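Local coordinates for OBCA, Oxalate Biosynthetic Component A (Burkholderia glumae, PDB 4NNB), which belongs to a family of TIM-barrel enzymes and is modelled here with a magnesium ion and an oxaloacetate ion, at residues A[271-276]-A[517-522]; A[343-348]-A[367-372]. All coordinates share one frame; numbering follows the deposited sequence.

Both contacts lie at one end of the TIM barrel, with their centres about 13 Å apart. Along the chain the order is 271-276, 343-348, 367-372 and 517-522, so contact 2 falls wholly between the two halves of contact 1. Strand 273-276 and strand 344-349 belong to the same sheet, and strand 308-311 runs parallel between them. Contact 1 sets the late helix 516-523 against the start of strand 273-276. Contact 2 joins the start of strand 344-349 to the turn that leads into strand 373-378. The two meet where Asn275 ND2 lies 3.0 Å from Glu346 OE1, probably a hydrogen bond. The C-terminal helix thus closes over strand starts, while Glu348 reaches the oxaloacetate pocket.

Contact 1: A[271-276]-A[517-522]; sequences AAILNL and AQVRDM
Arg520 on helix 516-523 reaches back to the loop that opens strand 273-276 of the TIM barrel. The polar part is made by its NH1. This nitrogen donates to Ala271 O at 3.1 Å, with an N-H...O angle of 158°. The oxygen lies close to the guanidinium plane, at its edge, but NH1 sits above the carbonyl plane rather than on a lone pair. Ala272 O is also 3.1 Å from Arg520 NH1. Glu307 adds a salt bridge to NH1, and Lys266 donates to Ala272 O.

The apolar part lies beside this. The side chains of Ile273 and Arg520 run alongside one another, pointing opposite ways, and Ile273 CD1 comes to 3.5 Å from Arg520 CG. The chain of Ile273 is extended beyond CG1 (chi2 172°), which carries CD1 out to the helix. There CD1 also meets Val519 CG1 at 3.7 Å. Ala271 CB packs more loosely against the backbone of Ala517.

One arginine therefore does two jobs. Its CG packs on Ile273, while its NH1 donates to Ala271 O, just before the strand. The acid of Glu307 probably balances that charge and helps to hold the guanidinium in place.

Contact 2: A[343-348]-A[367-372]; sequences TRPEVE and LRTGKP
Arg344 lays its guanidinium along the turn 369-372, at a beta-alpha-beta crossover of the TIM barrel. Strand 344-349 leads through helices 352-359 and 363-368 to the parallel strand 373-378, and this turn is the last step. The side chain leaves the strand with CG anti to the backbone N (chi1 179°). It then bends at chi2 and chi3, which folds the guanidinium against the turn.

The flat group has the backbone of the turn over one face. Gly370 C lies toward its rim and Lys371 N over its centre. Gly370 comes just after the helix. With positive phi and no side chain, it lets its backbone lie over the guanidinium face.

Two nitrogens of the group donate to the turn. NH1 of Arg344 bonds Pro372 O at 3.0 Å, bent to 130° and tilted from both planes. The bond from Arg344 NE to Thr369 O is weak, at 3.3 Å. NH2 turns to Phe523 O, at the end of helix 516-523, and to a water in the guanidinium plane. Arg344 so joins the strand start, the turn and the end of that helix. A second water lies within hydrogen-bonding distance of Thr343 O and Thr369 O.

Pro345 and Thr369 meet at an angle beside this. Thr369 OG1 sits between its own backbone N and carbonyl carbon (chi1 47°) and bonds Leu366 O back in the helix. The same oxygen rests 3.3 Å from Pro345 CG. Phe338 packs on Pro345, and Phe335 on Thr369. The closest carbon contact is tight, with Pro345 CD only 3.5 Å from Thr369 CB.

Contact 1: A[271-276]-A[517-522]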
ATOM      1  N   ALA A 271       4.209  18.303 -15.914  1.00 28.24           N
ATOM      2  CA  ALA A 271       4.995  17.179 -16.424  1.00 31.90           C
ATOM      3  C   ALA A 271       4.544  15.836 -15.850  1.00 25.79           C
ATOM      4  O   ALA A 271       5.020  14.792 -16.293  1.00 27.93           O
ATOM      5  CB  ALA A 271       6.460  17.378 -16.108  1.00 30.30           C
ATOM      6  N   ALA A 272       3.681  15.873 -14.838  1.00 26.80           N
ATOM      7  CA  ALA A 272       3.296  14.654 -14.122  1.00 31.61           C
ATOM      8  C   ALA A 272       2.827  13.586 -15.086  1.00 27.91           C
ATOM      9  O   ALA A 272       2.004  13.848 -15.975  1.00 26.66           O
ATOM     10  CB  ALA A 272       2.215  14.940 -13.119  1.00 26.21           C
ATOM     11  N   ILE A 273       3.364  12.384 -14.911  1.00 25.55           N
ATOM     12  CA  ILE A 273       2.921  11.233 -15.690  1.00 24.74           C
ATOM     13  C   ILE A 273       1.983  10.405 -14.831  1.00 26.55           C
ATOM     14  O   ILE A 273       2.410   9.739 -13.881  1.00 24.43           O
ATOM     15  CB  ILE A 273       4.107  10.371 -16.122  1.00 26.94           C
ATOM     16  CG1 ILE A 273       5.094  11.219 -16.927  1.00 26.22           C
ATOM     17  CG2 ILE A 273       3.619   9.169 -16.946  1.00 22.96           C
ATOM     18  CD1 ILE A 273       6.382  10.513 -17.240  1.00 28.11           C
ATOM     19  N   LEU A 274       0.696  10.476 -15.144  1.00 23.67           N
ATOM     20  CA  LEU A 274      -0.299   9.775 -14.351  1.00 25.51           C
ATOM     21  C   LEU A 274      -0.586   8.387 -14.926  1.00 22.42           C
ATOM     22  O   LEU A 274      -0.817   8.223 -16.134  1.00 22.29           O
ATOM     23  CB  LEU A 274      -1.576  10.608 -14.235  1.00 25.82           C
ATOM     24  CG  LEU A 274      -1.455  11.946 -13.484  1.00 30.69           C
ATOM     25  CD1 LEU A 274      -2.846  12.488 -13.163  1.00 30.58           C
ATOM     26  CD2 LEU A 274      -0.602  11.834 -12.206  1.00 26.58           C
ATOM     27  N   ASN A 275      -0.528   7.397 -14.048  1.00 22.34           N
ATOM     28  CA  ASN A 275      -0.782   5.995 -14.373  1.00 20.15           C
ATOM     29  C   ASN A 275      -2.066   5.575 -13.631  1.00 22.29           C
ATOM     30  O   ASN A 275      -2.049   5.267 -12.428  1.00 19.64           O
ATOM     31  CB  ASN A 275       0.454   5.172 -13.947  1.00 19.12           C
ATOM     32  CG  ASN A 275       0.272   3.663 -14.108  1.00 22.91           C
ATOM     33  OD1 ASN A 275      -0.826   3.170 -14.382  1.00 23.26           O
ATOM     34  ND2 ASN A 275       1.362   2.921 -13.922  1.00 20.36           N
ATOM     35  N   LEU A 276      -3.194   5.581 -14.337  1.00 18.53           N
ATOM     36  CA  LEU A 276      -4.468   5.322 -13.675  1.00 20.92           C
ATOM     37  C   LEU A 276      -4.772   3.826 -13.553  1.00 21.75           C
ATOM     38  O   LEU A 276      -4.724   3.084 -14.533  1.00 20.11           O
ATOM     39  CB  LEU A 276      -5.616   6.060 -14.378  1.00 24.42           C
ATOM     40  CG  LEU A 276      -5.941   7.485 -13.907  1.00 31.74           C
ATOM     41  CD1 LEU A 276      -4.698   8.325 -13.668  1.00 24.72           C
ATOM     42  CD2 LEU A 276      -6.917   8.196 -14.833  1.00 21.34           C
ATOM     43  N   ALA A 517       9.902  14.700 -16.898  1.00 33.54           N
ATOM     44  CA  ALA A 517      10.093  15.273 -18.230  1.00 38.54           C
ATOM     45  C   ALA A 517      10.888  14.329 -19.113  1.00 30.68           C
ATOM     46  O   ALA A 517      10.608  14.199 -20.301  1.00 37.02           O
ATOM     47  CB  ALA A 517      10.776  16.644 -18.151  1.00 38.71           C
ATOM     48  N   GLN A 518      11.872  13.654 -18.531  1.00 31.71           N
ATOM     49  CA  GLN A 518      12.703  12.740 -19.303  1.00 30.87           C
ATOM     50  C   GLN A 518      11.975  11.454 -19.695  1.00 38.64           C
ATOM     51  O   GLN A 518      12.145  10.950 -20.809  1.00 34.34           O
ATOM     52  CB  GLN A 518      13.954  12.375 -18.518  1.00 40.36           C
ATOM     53  CG  GLN A 518      14.924  13.532 -18.298  1.00 39.44           C
ATOM     54  CD  GLN A 518      16.045  13.131 -17.384  1.00 43.66           C
ATOM     55  OE1 GLN A 518      15.835  12.901 -16.186  1.00 41.76           O
ATOM     56  NE2 GLN A 518      17.244  13.008 -17.939  1.00 52.51           N
ATOM     57  N   VAL A 519      11.196  10.903 -18.766  1.00 33.34           N
ATOM     58  CA  VAL A 519      10.452   9.676 -19.048  1.00 28.43           C
ATOM     59  C   VAL A 519       9.433   9.933 -20.157  1.00 28.55           C
ATOM     60  O   VAL A 519       9.315   9.121 -21.077  1.00 32.47           O
ATOM     61  CB  VAL A 519       9.793   9.071 -17.761  1.00 28.58           C
ATOM     62  CG1 VAL A 519       8.817   7.915 -18.114  1.00 23.58           C
ATOM     63  CG2 VAL A 519      10.860   8.571 -16.815  1.00 27.64           C
ATOM     64  N   ARG A 520       8.726  11.064 -20.082  1.00 30.22           N
ATOM     65  CA  ARG A 520       7.746  11.445 -21.098  1.00 30.16           C
ATOM     66  C   ARG A 520       8.397  11.491 -22.455  1.00 40.80           C
ATOM     67  O   ARG A 520       7.866  10.976 -23.437  1.00 38.16           O
ATOM     68  CB  ARG A 520       7.193  12.851 -20.869  1.00 36.89           C
ATOM     69  CG  ARG A 520       6.555  13.105 -19.549  1.00 45.67           C
ATOM     70  CD  ARG A 520       5.920  14.478 -19.550  1.00 41.10           C
ATOM     71  NE  ARG A 520       4.797  14.479 -20.469  1.00 41.93           N
ATOM     72  CZ  ARG A 520       3.537  14.318 -20.091  1.00 38.63           C
ATOM     73  NH1 ARG A 520       3.240  14.180 -18.803  1.00 35.74           N
ATOM     74  NH2 ARG A 520       2.574  14.317 -21.000  1.00 37.07           N
ATOM     75  N   ASP A 521       9.550  12.144 -22.517  1.00 37.35           N
ATOM     76  CA  ASP A 521      10.200  12.314 -23.797  1.00 38.99           C
ATOM     77  C   ASP A 521      10.704  10.984 -24.343  1.00 38.72           C
ATOM     78  O   ASP A 521      10.440  10.633 -25.492  1.00 41.52           O
ATOM     79  CB  ASP A 521      11.344  13.312 -23.709  1.00 40.42           C
ATOM     80  CG  ASP A 521      12.019  13.498 -25.038  1.00 48.79           C
ATOM     81  OD1 ASP A 521      11.394  14.118 -25.925  1.00 46.28           O
ATOM     82  OD2 ASP A 521      13.145  12.987 -25.209  1.00 52.23           O
ATOM     83  N   MET A 522      11.407  10.234 -23.508  1.00 34.69           N
ATOM     84  CA  MET A 522      12.015   8.992 -23.954  1.00 40.56           C
ATOM     85  C   MET A 522      11.014   7.860 -24.226  1.00 43.87           C
ATOM     86  O   MET A 522      11.295   6.964 -25.016  1.00 48.94           O
ATOM     87  CB  MET A 522      13.075   8.542 -22.955  1.00 41.57           C
ATOM     88  CG  MET A 522      14.320   9.418 -22.967  1.00 45.76           C
ATOM     89  SD  MET A 522      15.147   9.536 -21.360  1.00 60.98           S
ATOM     90  CE  MET A 522      15.747   7.865 -21.119  1.00 44.57           C
TER

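Contact 2: A[343-348]-A[367-372]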
ATOM      1  N   THR A 343      -3.496   6.494 -24.642  1.00 31.81           N
ATOM      2  CA  THR A 343      -2.995   6.104 -23.322  1.00 26.94           C
ATOM      3  C   THR A 343      -2.100   4.880 -23.469  1.00 29.44           C
ATOM      4  O   THR A 343      -2.461   3.917 -24.152  1.00 28.56           O
ATOM      5  CB  THR A 343      -4.154   5.819 -22.360  1.00 28.44           C
ATOM      6  OG1 THR A 343      -4.880   7.034 -22.142  1.00 28.72           O
ATOM      7  CG2 THR A 343      -3.652   5.277 -21.000  1.00 23.28           C
ATOM      8  N   ARG A 344      -0.920   4.920 -22.860  1.00 22.96           N
ATOM      9  CA  ARG A 344      -0.009   3.783 -22.939  1.00 25.47           C
ATOM     10  C   ARG A 344      -0.334   2.777 -21.826  1.00 25.97           C
ATOM     11  O   ARG A 344      -0.364   3.134 -20.640  1.00 24.59           O
ATOM     12  CB  ARG A 344       1.446   4.268 -22.850  1.00 25.63           C
ATOM     13  CG  ARG A 344       2.524   3.165 -22.897  1.00 26.53           C
ATOM     14  CD  ARG A 344       2.862   2.758 -24.340  1.00 26.79           C
ATOM     15  NE  ARG A 344       3.102   3.932 -25.171  1.00 25.64           N
ATOM     16  CZ  ARG A 344       4.274   4.562 -25.279  1.00 26.57           C
ATOM     17  NH1 ARG A 344       5.338   4.111 -24.638  1.00 23.36           N
ATOM     18  NH2 ARG A 344       4.379   5.645 -26.038  1.00 27.40           N
ATOM     19  N   PRO A 345      -0.601   1.513 -22.194  1.00 25.22           N
ATOM     20  CA  PRO A 345      -0.870   0.580 -21.094  1.00 24.76           C
ATOM     21  C   PRO A 345       0.396   0.279 -20.301  1.00 24.55           C
ATOM     22  O   PRO A 345       1.503   0.248 -20.839  1.00 26.09           O
ATOM     23  CB  PRO A 345      -1.402  -0.693 -21.792  1.00 25.53           C
ATOM     24  CG  PRO A 345      -1.119  -0.528 -23.240  1.00 27.89           C
ATOM     25  CD  PRO A 345      -0.861   0.934 -23.522  1.00 26.79           C
ATOM     26  N   GLU A 346       0.233   0.096 -18.999  1.00 25.06           N
ATOM     27  CA  GLU A 346       1.285  -0.555 -18.237  1.00 24.52           C
ATOM     28  C   GLU A 346       0.753  -1.938 -17.955  1.00 23.61           C
ATOM     29  O   GLU A 346      -0.288  -2.085 -17.292  1.00 22.17           O
ATOM     30  CB  GLU A 346       1.601   0.173 -16.927  1.00 24.35           C
ATOM     31  CG  GLU A 346       2.568  -0.611 -16.040  1.00 24.37           C
ATOM     32  CD  GLU A 346       2.897   0.107 -14.736  1.00 25.75           C
ATOM     33  OE1 GLU A 346       2.085   0.047 -13.802  1.00 25.60           O
ATOM     34  OE2 GLU A 346       3.980   0.719 -14.642  1.00 26.66           O
ATOM     35  N   VAL A 347       1.447  -2.956 -18.463  1.00 23.39           N
ATOM     36  CA  VAL A 347       1.014  -4.332 -18.216  1.00 22.97           C
ATOM     37  C   VAL A 347       1.400  -4.704 -16.792  1.00 23.61           C
ATOM     38  O   VAL A 347       2.598  -4.755 -16.451  1.00 23.10           O
ATOM     39  CB  VAL A 347       1.629  -5.341 -19.215  1.00 22.05           C
ATOM     40  CG1 VAL A 347       1.106  -6.737 -18.930  1.00 21.52           C
ATOM     41  CG2 VAL A 347       1.274  -4.957 -20.649  1.00 23.90           C
ATOM     42  N   GLU A 348       0.386  -4.918 -15.955  1.00 23.06           N
ATOM     43  CA  GLU A 348       0.602  -5.351 -14.574  1.00 22.54           C
ATOM     44  C   GLU A 348       0.836  -6.846 -14.608  1.00 24.52           C
ATOM     45  O   GLU A 348      -0.113  -7.619 -14.770  1.00 24.23           O
ATOM     46  CB  GLU A 348      -0.625  -5.084 -13.691  1.00 24.90           C
ATOM     47  CG  GLU A 348      -1.145  -3.674 -13.689  1.00 29.80           C
ATOM     48  CD  GLU A 348      -0.147  -2.687 -13.127  1.00 32.49           C
ATOM     49  OE1 GLU A 348      -0.152  -2.430 -11.897  1.00 36.87           O
ATOM     50  OE2 GLU A 348       0.624  -2.149 -13.931  1.00 34.02           O
ATOM     51  N   LEU A 367       1.947  -3.838 -29.166  1.00 26.06           N
ATOM     52  CA  LEU A 367       2.845  -3.091 -30.042  1.00 30.84           C
ATOM     53  C   LEU A 367       2.111  -1.887 -30.598  1.00 30.32           C
ATOM     54  O   LEU A 367       2.666  -0.793 -30.690  1.00 30.92           O
ATOM     55  CB  LEU A 367       3.385  -3.963 -31.175  1.00 29.61           C
ATOM     56  CG  LEU A 367       4.370  -5.055 -30.763  1.00 31.43           C
ATOM     57  CD1 LEU A 367       4.827  -5.834 -31.991  1.00 33.95           C
ATOM     58  CD2 LEU A 367       5.557  -4.467 -30.025  1.00 28.78           C
ATOM     59  N   ARG A 368       0.844  -2.090 -30.940  1.00 27.10           N
ATOM     60  CA  ARG A 368       0.006  -1.031 -31.471  1.00 29.37           C
ATOM     61  C   ARG A 368      -0.214   0.145 -30.521  1.00 32.69           C
ATOM     62  O   ARG A 368      -0.433   1.269 -30.974  1.00 27.16           O
ATOM     63  CB  ARG A 368      -1.348  -1.602 -31.892  1.00 28.99           C
ATOM     64  CG  ARG A 368      -1.659  -1.371 -33.351  1.00 39.73           C
ATOM     65  CD  ARG A 368      -2.305  -2.569 -33.983  1.00 37.49           C
ATOM     66  NE  ARG A 368      -3.660  -2.824 -33.512  1.00 40.27           N
ATOM     67  CZ  ARG A 368      -4.197  -4.045 -33.465  1.00 46.40           C
ATOM     68  NH1 ARG A 368      -3.476  -5.097 -33.844  1.00 41.41           N
ATOM     69  NH2 ARG A 368      -5.441  -4.227 -33.032  1.00 39.21           N
ATOM     70  N   THR A 369      -0.185  -0.105 -29.212  1.00 28.87           N
ATOM     71  CA  THR A 369      -0.450   0.973 -28.262  1.00 27.52           C
ATOM     72  C   THR A 369       0.799   1.799 -27.970  1.00 31.56           C
ATOM     73  O   THR A 369       0.747   2.722 -27.153  1.00 32.74           O
ATOM     74  CB  THR A 369      -1.101   0.478 -26.938  1.00 30.15           C
ATOM     75  OG1 THR A 369      -0.400  -0.667 -26.439  1.00 26.24           O
ATOM     76  CG2 THR A 369      -2.569   0.123 -27.148  1.00 28.80           C
ATOM     77  N   GLY A 370       1.915   1.447 -28.615  1.00 31.11           N
ATOM     78  CA  GLY A 370       3.123   2.270 -28.578  1.00 31.01           C
ATOM     79  C   GLY A 370       4.342   1.700 -27.862  1.00 30.80           C
ATOM     80  O   GLY A 370       4.230   0.986 -26.852  1.00 27.29           O
ATOM     81  N   LYS A 371       5.518   2.029 -28.384  1.00 28.94           N
ATOM     82  CA  LYS A 371       6.778   1.577 -27.814  1.00 28.08           C
ATOM     83  C   LYS A 371       7.445   2.726 -27.071  1.00 28.39           C
ATOM     84  O   LYS A 371       7.246   3.885 -27.424  1.00 27.73           O
ATOM     85  CB  LYS A 371       7.718   1.053 -28.903  1.00 31.37           C
ATOM     86  CG  LYS A 371       7.204  -0.160 -29.674  1.00 37.90           C
ATOM     87  CD  LYS A 371       8.215  -0.560 -30.774  1.00 45.22           C
ATOM     88  CE  LYS A 371       7.867  -1.907 -31.431  1.00 48.26           C
ATOM     89  NZ  LYS A 371       8.870  -3.013 -31.169  1.00 45.34           N
ATOM     90  N   PRO A 372       8.211   2.417 -26.018  1.00 27.92           N
ATOM     91  CA  PRO A 372       8.413   1.099 -25.404  1.00 24.44           C
ATOM     92  C   PRO A 372       7.147   0.577 -24.734  1.00 25.26           C
ATOM     93  O   PRO A 372       6.344   1.354 -24.196  1.00 26.46           O
ATOM     94  CB  PRO A 372       9.480   1.372 -24.334  1.00 27.21           C
ATOM     95  CG  PRO A 372       9.346   2.832 -24.028  1.00 28.79           C
ATOM     96  CD  PRO A 372       9.005   3.461 -25.345  1.00 30.43           C
TER
HETATM   97  O   HOH W   1      -1.866   4.040 -26.875  1.00 29.81           O
HETATM   98  O   HOH W   2       1.341   6.049 -26.702  1.00 42.58           O